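Local coordinates for protein Pcdhgb2 (Mus musculus, PDB 5SZR) that probably serves as a calcium-dependent cell-adhesion protein of neurons, represented here by four consecutive extracellular cadherin domains of a longer membrane protein, at residues 112-117 with 129-134; 180-185 with 198-203. All blocks are in the same frame, centred on the assembly; numbering follows the deposited sequence.

Contact 1 of 2, residues 112-117 with 129-134; sequences VTSVFT and IALIKT
At one edge of a cadherin β-sandwich sheet, strand 109-113 pairs antiparallel with strand 128-135, and the side chains of Val112 and Ile132 run abreast off the same face of the sheet. CD1 of Ile132 touches CG2 of Val112 at 3.6 Å; with CG1 of Ile132 anti to its carbonyl carbon (chi1 -50°) and chi2 folded to -60°, this methyl is brought back toward the valine. CG1 of Val112 also rests on CB of Ala130. Thr113 and Leu131 form a hydrogen-bonded pair: Thr113 N reaches Leu131 O at 2.9 Å, and Leu131 N returns to Thr113 O at 2.8 Å, both nearly straight. On the face carrying these two side chains, OG1 of Thr113 lies 3.6 Å from CB of Leu131. A water hydrogen-bonded to that hydroxyl donates a longer bond of 3.3 Å to Leu131 O. Regular pairing then stops. A classic β bulge sets both Ile129 and Ala130 against the one residue Leu167 of strand 164-169, while 112-117 leaves its strand at Ser114, whose positive phi (53°) turns the chain. Beyond the turn one isolated hydrogen bond, Phe116 N to Ile129 O at 2.7 Å, still holds the loop to the strand. CG2 of Val115 meets CB of Ala130 at 4.0 Å, so Val112 and Val115 both touch this small side chain. Strand 196-206 of the facing sheet covers Val115.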
ATOM      1  N   VAL A 112     -17.604  -5.435  26.949  1.00 59.42           N
ATOM      2  CA  VAL A 112     -17.534  -4.821  25.625  1.00 56.25           C
ATOM      3  C   VAL A 112     -18.453  -5.593  24.686  1.00 54.94           C
ATOM      4  O   VAL A 112     -18.317  -6.813  24.545  1.00 55.78           O
ATOM      5  CB  VAL A 112     -16.096  -4.813  25.085  1.00 56.91           C
ATOM      6  CG1 VAL A 112     -16.042  -4.134  23.732  1.00 55.52           C
ATOM      7  CG2 VAL A 112     -15.153  -4.141  26.076  1.00 57.78           C
ATOM      8  N   THR A 113     -19.380  -4.888  24.040  1.00 53.56           N
ATOM      9  CA  THR A 113     -20.279  -5.493  23.067  1.00 53.34           C
ATOM     10  C   THR A 113     -20.337  -4.626  21.817  1.00 54.03           C
ATOM     11  O   THR A 113     -19.897  -3.473  21.810  1.00 53.56           O
ATOM     12  CB  THR A 113     -21.698  -5.682  23.624  1.00 54.01           C
ATOM     13  OG1 THR A 113     -22.248  -4.412  23.992  1.00 53.61           O
ATOM     14  CG2 THR A 113     -21.691  -6.606  24.830  1.00 59.52           C
ATOM     15  N   SER A 114     -20.891  -5.213  20.754  1.00 54.19           N
ATOM     16  CA  SER A 114     -21.150  -4.528  19.486  1.00 52.45           C
ATOM     17  C   SER A 114     -19.902  -3.832  18.950  1.00 52.28           C
ATOM     18  O   SER A 114     -19.927  -2.659  18.569  1.00 53.02           O
ATOM     19  CB  SER A 114     -22.307  -3.537  19.624  1.00 53.48           C
ATOM     20  OG  SER A 114     -23.539  -4.221  19.758  1.00 58.65           O
ATOM     21  N   VAL A 115     -18.794  -4.568  18.917  1.00 51.83           N
ATOM     22  CA  VAL A 115     -17.594  -4.050  18.273  1.00 59.74           C
ATOM     23  C   VAL A 115     -17.799  -4.037  16.762  1.00 51.21           C
ATOM     24  O   VAL A 115     -18.171  -5.053  16.161  1.00 52.07           O
ATOM     25  CB  VAL A 115     -16.367  -4.882  18.666  1.00 60.98           C
ATOM     26  CG1 VAL A 115     -15.117  -4.336  17.980  1.00 52.27           C
ATOM     27  CG2 VAL A 115     -16.203  -4.886  20.174  1.00 52.63           C
ATOM     28  N   PHE A 116     -17.577  -2.875  16.148  1.00 50.94           N
ATOM     29  CA  PHE A 116     -17.680  -2.681  14.700  1.00 51.86           C
ATOM     30  C   PHE A 116     -16.552  -3.459  14.024  1.00 50.75           C
ATOM     31  O   PHE A 116     -15.413  -2.994  13.968  1.00 50.67           O
ATOM     32  CB  PHE A 116     -17.604  -1.188  14.388  1.00 50.05           C
ATOM     33  CG  PHE A 116     -18.309  -0.766  13.116  1.00 51.37           C
ATOM     34  CD1 PHE A 116     -18.452  -1.629  12.042  1.00 50.99           C
ATOM     35  CD2 PHE A 116     -18.818   0.524  12.997  1.00 52.82           C
ATOM     36  CE1 PHE A 116     -19.094  -1.210  10.876  1.00 50.31           C
ATOM     37  CE2 PHE A 116     -19.454   0.945  11.834  1.00 50.79           C
ATOM     38  CZ  PHE A 116     -19.594   0.076  10.778  1.00 48.74           C
ATOM     39  N   THR A 117     -16.859  -4.650  13.516  1.00 51.83           N
ATOM     40  CA  THR A 117     -15.838  -5.551  12.975  1.00 55.45           C
ATOM     41  C   THR A 117     -16.188  -6.101  11.583  1.00 54.80           C
ATOM     42  O   THR A 117     -17.134  -6.873  11.442  1.00 56.94           O
ATOM     43  CB  THR A 117     -15.607  -6.761  13.918  1.00 60.97           C
ATOM     44  OG1 THR A 117     -15.035  -6.319  15.153  1.00 62.76           O
ATOM     45  CG2 THR A 117     -14.680  -7.786  13.267  1.00 66.73           C
ATOM     46  N   ILE A 129     -17.849   2.582  17.722  1.00 54.26           N
ATOM     47  CA  ILE A 129     -17.085   1.358  17.512  1.00 56.04           C
ATOM     48  C   ILE A 129     -17.549   0.246  18.436  1.00 57.40           C
ATOM     49  O   ILE A 129     -17.655  -0.910  18.019  1.00 58.15           O
ATOM     50  CB  ILE A 129     -15.584   1.637  17.702  1.00 58.43           C
ATOM     51  CG1 ILE A 129     -15.118   2.762  16.783  1.00 59.08           C
ATOM     52  CG2 ILE A 129     -14.771   0.380  17.434  1.00 58.75           C
ATOM     53  CD1 ILE A 129     -13.663   3.075  16.959  1.00 61.39           C
ATOM     54  N   ALA A 130     -17.823   0.566  19.699  1.00 60.27           N
ATOM     55  CA  ALA A 130     -18.121  -0.468  20.676  1.00 57.81           C
ATOM     56  C   ALA A 130     -18.916   0.141  21.818  1.00 58.26           C
ATOM     57  O   ALA A 130     -18.839   1.342  22.086  1.00 59.49           O
ATOM     58  CB  ALA A 130     -16.840  -1.124  21.201  1.00 57.47           C
ATOM     59  N   LEU A 131     -19.682  -0.713  22.487  1.00 57.33           N
ATOM     60  CA  LEU A 131     -20.441  -0.337  23.669  1.00 56.72           C
ATOM     61  C   LEU A 131     -19.761  -0.925  24.898  1.00 55.00           C
ATOM     62  O   LEU A 131     -19.433  -2.118  24.922  1.00 52.77           O
ATOM     63  CB  LEU A 131     -21.890  -0.815  23.556  1.00 57.84           C
ATOM     64  CG  LEU A 131     -22.624  -0.235  22.345  1.00 56.60           C
ATOM     65  CD1 LEU A 131     -24.024  -0.816  22.225  1.00 53.48           C
ATOM     66  CD2 LEU A 131     -22.672   1.283  22.428  1.00 52.93           C
ATOM     67  N   ILE A 132     -19.541  -0.084  25.906  1.00 56.97           N
ATOM     68  CA  ILE A 132     -18.768  -0.434  27.091  1.00 60.37           C
ATOM     69  C   ILE A 132     -19.676  -0.335  28.312  1.00 63.25           C
ATOM     70  O   ILE A 132     -20.394   0.657  28.478  1.00 63.90           O
ATOM     71  CB  ILE A 132     -17.548   0.491  27.259  1.00 63.42           C
ATOM     72  CG1 ILE A 132     -16.748   0.595  25.950  1.00 63.89           C
ATOM     73  CG2 ILE A 132     -16.681   0.034  28.421  1.00 64.94           C
ATOM     74  CD1 ILE A 132     -16.201  -0.711  25.448  1.00 66.27           C
ATOM     75  N   LYS A 133     -19.632  -1.356  29.167  1.00 63.87           N
ATOM     76  CA  LYS A 133     -20.368  -1.369  30.425  1.00 65.62           C
ATOM     77  C   LYS A 133     -19.437  -1.836  31.534  1.00 64.49           C
ATOM     78  O   LYS A 133     -18.615  -2.731  31.325  1.00 64.17           O
ATOM     79  CB  LYS A 133     -21.599  -2.286  30.346  1.00 67.52           C
ATOM     80  CG  LYS A 133     -22.519  -2.192  31.548  1.00 72.08           C
ATOM     81  CD  LYS A 133     -23.520  -3.340  31.581  1.00 75.82           C
ATOM     82  CE  LYS A 133     -24.297  -3.345  32.891  1.00 79.44           C
ATOM     83  NZ  LYS A 133     -25.139  -4.565  33.052  1.00 81.92           N
ATOM     84  N   THR A 134     -19.562  -1.231  32.713  1.00 65.78           N
ATOM     85  CA  THR A 134     -18.736  -1.592  33.857  1.00 66.14           C
ATOM     86  C   THR A 134     -19.595  -2.138  34.986  1.00 66.18           C
ATOM     87  O   THR A 134     -20.705  -1.654  35.231  1.00 67.38           O
ATOM     88  CB  THR A 134     -17.926  -0.399  34.374  1.00 65.87           C
ATOM     89  OG1 THR A 134     -18.808   0.568  34.958  1.00 66.04           O
ATOM     90  CG2 THR A 134     -17.168   0.243  33.240  1.00 66.27           C
TER
HETATM   91  O   HOH W   1     -21.490  -3.866  26.749  1.00 63.13           O

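Contact 2 of 2, residues 180-185 with 198-203; sequences EYNVTI and NVIITL. With NAG (2-acetamido-2-deoxy-beta-D-glucopyranose), chain D.
Thr202 sets its hydroxyl against the amide oxygen of Asn182, the N-glycosylated asparagine of an Asn-Val-Thr sequon whose threonine is Thr184. OG1 of Thr202 donates to OD1 of Asn182 at 2.6 Å, approaching almost end-on to the amide C=O (165° at the oxygen). The other amide branch, ND2, is covalently bound to C1 of an N-acetylglucosamine, so this hydroxyl bond helps fix the rotation of the sugar-bearing amide. A valine in place of Thr202 has no hydroxyl to offer OD1, and the glycosylated amide would probably be freer to turn. Glu180 holds the acetamido group of the sugar: CG stands anti to the backbone N (chi1 -162°) and the chain runs on extended, which brings OE1 of Glu180 to within 2.6 Å of the acetamido N2, a hydrogen bond, while CB of Glu180 packs on the acetamido methyl C8. Further along this face, OG1 of Thr184 sits 3.3 Å from CG1 of Ile200, whose side chain also touches a fucose.

Six backbone hydrogen bonds join the pairs Tyr181-Leu203, Val183-Ile201 and Ile185-Val199, whose side chains occupy the other face. There the CD1 methyls of Ile185 and Ile201 touch at 3.7 Å, and Leu203 packs its CB on CB of Tyr181 and its CD1 on CG2 of Val183. The Tyr181 ring meets Phe155 edge-to-face. Strands 109-113 and 128-135 cover this face across the cadherin β-sandwich.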
ATOM      1  N   GLU A 180      -4.650  -2.088  11.364  1.00 72.81           N
ATOM      2  CA  GLU A 180      -5.115  -2.787  12.557  1.00 72.22           C
ATOM      3  C   GLU A 180      -4.848  -1.937  13.792  1.00 69.12           C
ATOM      4  O   GLU A 180      -3.863  -1.200  13.855  1.00 70.67           O
ATOM      5  CB  GLU A 180      -4.429  -4.154  12.695  1.00 77.62           C
ATOM      6  CG  GLU A 180      -5.124  -5.129  13.624  1.00 80.77           C
ATOM      7  CD  GLU A 180      -4.382  -6.449  13.729  1.00 87.84           C
ATOM      8  OE1 GLU A 180      -3.609  -6.627  14.696  1.00 89.13           O
ATOM      9  OE2 GLU A 180      -4.561  -7.303  12.833  1.00 91.21           O
ATOM     10  N   TYR A 181      -5.736  -2.049  14.782  1.00 65.72           N
ATOM     11  CA  TYR A 181      -5.633  -1.288  16.022  1.00 65.26           C
ATOM     12  C   TYR A 181      -5.836  -2.194  17.226  1.00 67.81           C
ATOM     13  O   TYR A 181      -6.739  -3.036  17.236  1.00 63.87           O
ATOM     14  CB  TYR A 181      -6.673  -0.165  16.089  1.00 60.57           C
ATOM     15  CG  TYR A 181      -6.376   1.052  15.251  1.00 60.08           C
ATOM     16  CD1 TYR A 181      -5.373   1.940  15.612  1.00 60.94           C
ATOM     17  CD2 TYR A 181      -7.124   1.335  14.116  1.00 59.12           C
ATOM     18  CE1 TYR A 181      -5.111   3.064  14.851  1.00 60.38           C
ATOM     19  CE2 TYR A 181      -6.869   2.454  13.350  1.00 56.31           C
ATOM     20  CZ  TYR A 181      -5.864   3.314  13.725  1.00 58.15           C
ATOM     21  OH  TYR A 181      -5.614   4.430  12.968  1.00 60.44           O
ATOM     22  N   ASN A 182      -5.011  -2.000  18.253  1.00 74.85           N
ATOM     23  CA  ASN A 182      -5.214  -2.614  19.564  1.00 78.84           C
ATOM     24  C   ASN A 182      -5.528  -1.497  20.554  1.00 72.76           C
ATOM     25  O   ASN A 182      -4.647  -0.705  20.906  1.00 71.89           O
ATOM     26  CB  ASN A 182      -3.994  -3.423  19.999  1.00 90.24           C
ATOM     27  CG  ASN A 182      -4.017  -4.845  19.469  1.00 99.62           C
ATOM     28  OD1 ASN A 182      -5.080  -5.392  19.179  1.00 91.52           O
ATOM     29  ND2 ASN A 182      -2.839  -5.455  19.343  1.00119.34           N
ATOM     30  N   VAL A 183      -6.782  -1.430  20.996  1.00 69.22           N
ATOM     31  CA  VAL A 183      -7.265  -0.360  21.863  1.00 67.06           C
ATOM     32  C   VAL A 183      -7.481  -0.935  23.256  1.00 67.13           C
ATOM     33  O   VAL A 183      -8.315  -1.830  23.445  1.00 59.85           O
ATOM     34  CB  VAL A 183      -8.556   0.268  21.317  1.00 64.89           C
ATOM     35  CG1 VAL A 183      -8.969   1.463  22.158  1.00 58.03           C
ATOM     36  CG2 VAL A 183      -8.365   0.675  19.860  1.00 57.39           C
ATOM     37  N   THR A 184      -6.732  -0.416  24.228  1.00 67.13           N
ATOM     38  CA  THR A 184      -6.798  -0.870  25.612  1.00 67.33           C
ATOM     39  C   THR A 184      -7.663   0.088  26.424  1.00 65.70           C
ATOM     40  O   THR A 184      -7.334   1.273  26.548  1.00 68.19           O
ATOM     41  CB  THR A 184      -5.401  -0.968  26.224  1.00 70.06           C
ATOM     42  OG1 THR A 184      -4.685  -2.051  25.619  1.00 71.36           O
ATOM     43  CG2 THR A 184      -5.493  -1.201  27.724  1.00 69.85           C
ATOM     44  N   ILE A 185      -8.758  -0.425  26.974  1.00 62.63           N
ATOM     45  CA  ILE A 185      -9.652   0.350  27.826  1.00 65.24           C
ATOM     46  C   ILE A 185      -9.414  -0.072  29.272  1.00 66.51           C
ATOM     47  O   ILE A 185      -9.496  -1.261  29.600  1.00 65.25           O
ATOM     48  CB  ILE A 185     -11.121   0.153  27.422  1.00 64.91           C
ATOM     49  CG1 ILE A 185     -11.373   0.772  26.045  1.00 64.42           C
ATOM     50  CG2 ILE A 185     -12.049   0.747  28.476  1.00 65.33           C
ATOM     51  CD1 ILE A 185     -12.798   0.647  25.570  1.00 63.79           C
ATOM     52  N   ASN A 198      -8.445  -4.123  32.764  1.00 79.94           N
ATOM     53  CA  ASN A 198      -8.425  -3.574  31.414  1.00 78.62           C
ATOM     54  C   ASN A 198      -8.848  -4.632  30.403  1.00 75.69           C
ATOM     55  O   ASN A 198      -8.806  -5.835  30.676  1.00 75.42           O
ATOM     56  CB  ASN A 198      -7.042  -2.998  31.058  1.00 84.46           C
ATOM     57  CG  ASN A 198      -5.935  -4.046  31.064  1.00 91.09           C
ATOM     58  OD1 ASN A 198      -6.045  -5.100  30.437  1.00 95.68           O
ATOM     59  ND2 ASN A 198      -4.850  -3.745  31.768  1.00 93.52           N
ATOM     60  N   VAL A 199      -9.260  -4.160  29.225  1.00 71.80           N
ATOM     61  CA  VAL A 199      -9.607  -5.020  28.099  1.00 70.21           C
ATOM     62  C   VAL A 199      -9.026  -4.412  26.828  1.00 69.91           C
ATOM     63  O   VAL A 199      -9.031  -3.189  26.650  1.00 70.41           O
ATOM     64  CB  VAL A 199     -11.131  -5.217  27.955  1.00 69.53           C
ATOM     65  CG1 VAL A 199     -11.682  -6.020  29.125  1.00 71.32           C
ATOM     66  CG2 VAL A 199     -11.839  -3.876  27.839  1.00 69.37           C
ATOM     67  N   ILE A 200      -8.529  -5.271  25.945  1.00 68.23           N
ATOM     68  CA  ILE A 200      -7.920  -4.853  24.689  1.00 66.26           C
ATOM     69  C   ILE A 200      -8.898  -5.160  23.565  1.00 63.34           C
ATOM     70  O   ILE A 200      -9.274  -6.321  23.360  1.00 63.58           O
ATOM     71  CB  ILE A 200      -6.569  -5.545  24.460  1.00 67.91           C
ATOM     72  CG1 ILE A 200      -5.620  -5.213  25.616  1.00 68.98           C
ATOM     73  CG2 ILE A 200      -5.978  -5.129  23.123  1.00 68.76           C
ATOM     74  CD1 ILE A 200      -4.309  -5.947  25.567  1.00 71.49           C
ATOM     75  N   ILE A 201      -9.327  -4.120  22.858  1.00 60.58           N
ATOM     76  CA  ILE A 201     -10.211  -4.256  21.709  1.00 59.57           C
ATOM     77  C   ILE A 201      -9.354  -4.181  20.456  1.00 62.23           C
ATOM     78  O   ILE A 201      -8.654  -3.185  20.234  1.00 58.32           O
ATOM     79  CB  ILE A 201     -11.292  -3.165  21.690  1.00 57.75           C
ATOM     80  CG1 ILE A 201     -12.053  -3.137  23.015  1.00 58.26           C
ATOM     81  CG2 ILE A 201     -12.245  -3.383  20.527  1.00 55.66           C
ATOM     82  CD1 ILE A 201     -13.115  -2.072  23.070  1.00 57.49           C
ATOM     83  N   THR A 202      -9.404  -5.233  19.644  1.00 63.58           N
ATOM     84  CA  THR A 202      -8.690  -5.267  18.375  1.00 63.25           C
ATOM     85  C   THR A 202      -9.611  -4.781  17.263  1.00 61.58           C
ATOM     86  O   THR A 202     -10.738  -5.268  17.126  1.00 61.47           O
ATOM     87  CB  THR A 202      -8.187  -6.677  18.069  1.00 65.40           C
ATOM     88  OG1 THR A 202      -7.152  -7.027  18.999  1.00 63.83           O
ATOM     89  CG2 THR A 202      -7.638  -6.754  16.650  1.00 62.31           C
ATOM     90  N   LEU A 203      -9.131  -3.820  16.479  1.00 61.98           N
ATOM     91  CA  LEU A 203      -9.901  -3.227  15.395  1.00 59.76           C
ATOM     92  C   LEU A 203      -9.273  -3.573  14.053  1.00 60.30           C
ATOM     93  O   LEU A 203      -8.077  -3.339  13.839  1.00 60.85           O
ATOM     94  CB  LEU A 203      -9.995  -1.708  15.555  1.00 57.05           C
ATOM     95  CG  LEU A 203     -10.727  -1.265  16.821  1.00 56.10           C
ATOM     96  CD1 LEU A 203     -10.881   0.251  16.855  1.00 55.10           C
ATOM     97  CD2 LEU A 203     -12.075  -1.958  16.902  1.00 53.35           C
TER
HETATM   98  C1  NAG D   1      -2.746  -6.809  18.843  1.00 66.14           C
HETATM   99  C2  NAG D   1      -1.734  -6.927  17.705  1.00 73.91           C
HETATM  100  C3  NAG D   1      -1.733  -8.349  17.160  1.00 81.07           C
HETATM  101  C4  NAG D   1      -1.441  -9.339  18.280  1.00 85.73           C
HETATM  102  C5  NAG D   1      -2.450  -9.153  19.416  1.00 83.18           C
HETATM  103  C6  NAG D   1      -2.164 -10.027  20.618  1.00 87.59           C
HETATM  104  C7  NAG D   1      -1.182  -4.970  16.331  1.00 71.51           C
HETATM  105  C8  NAG D   1      -1.625  -4.079  15.210  1.00 71.59           C
HETATM  106  N2  NAG D   1      -2.010  -5.972  16.644  1.00 73.36           N
HETATM  107  O3  NAG D   1      -0.768  -8.462  16.121  1.00 82.45           O
HETATM  108  O4  NAG D   1      -1.499 -10.670  17.772  1.00 93.17           O
HETATM  109  O5  NAG D   1      -2.438  -7.789  19.875  1.00 75.66           O
HETATM  110  O6  NAG D   1      -0.952  -9.651  21.257  1.00 92.68           O
HETATM  111  O7  NAG D   1      -0.123  -4.792  16.925  1.00 70.38           O

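Overall arrangement
From the N terminus, the chain enters this second of the four cadherin domains along strand 109-113. Between the segments of contact 1 it crosses over to lay strand 119-120 parallel beside strand 196-206 of the other sheet, then returns as strand 128-135, where contact 1 closes the loop. Strands 145-149, 155-159 and 164-169 follow before contact 2 closes the hairpin of strands 180-189 and 196-206. The two contacts lie in series, neither enclosing nor crossing the other, with centres about 11 Å apart. Contact 1 belongs to one sheet of the β-sandwich and contact 2 to the other; they meet in the core, where Ile132 packs on Ile185 and Ile129 on Leu203.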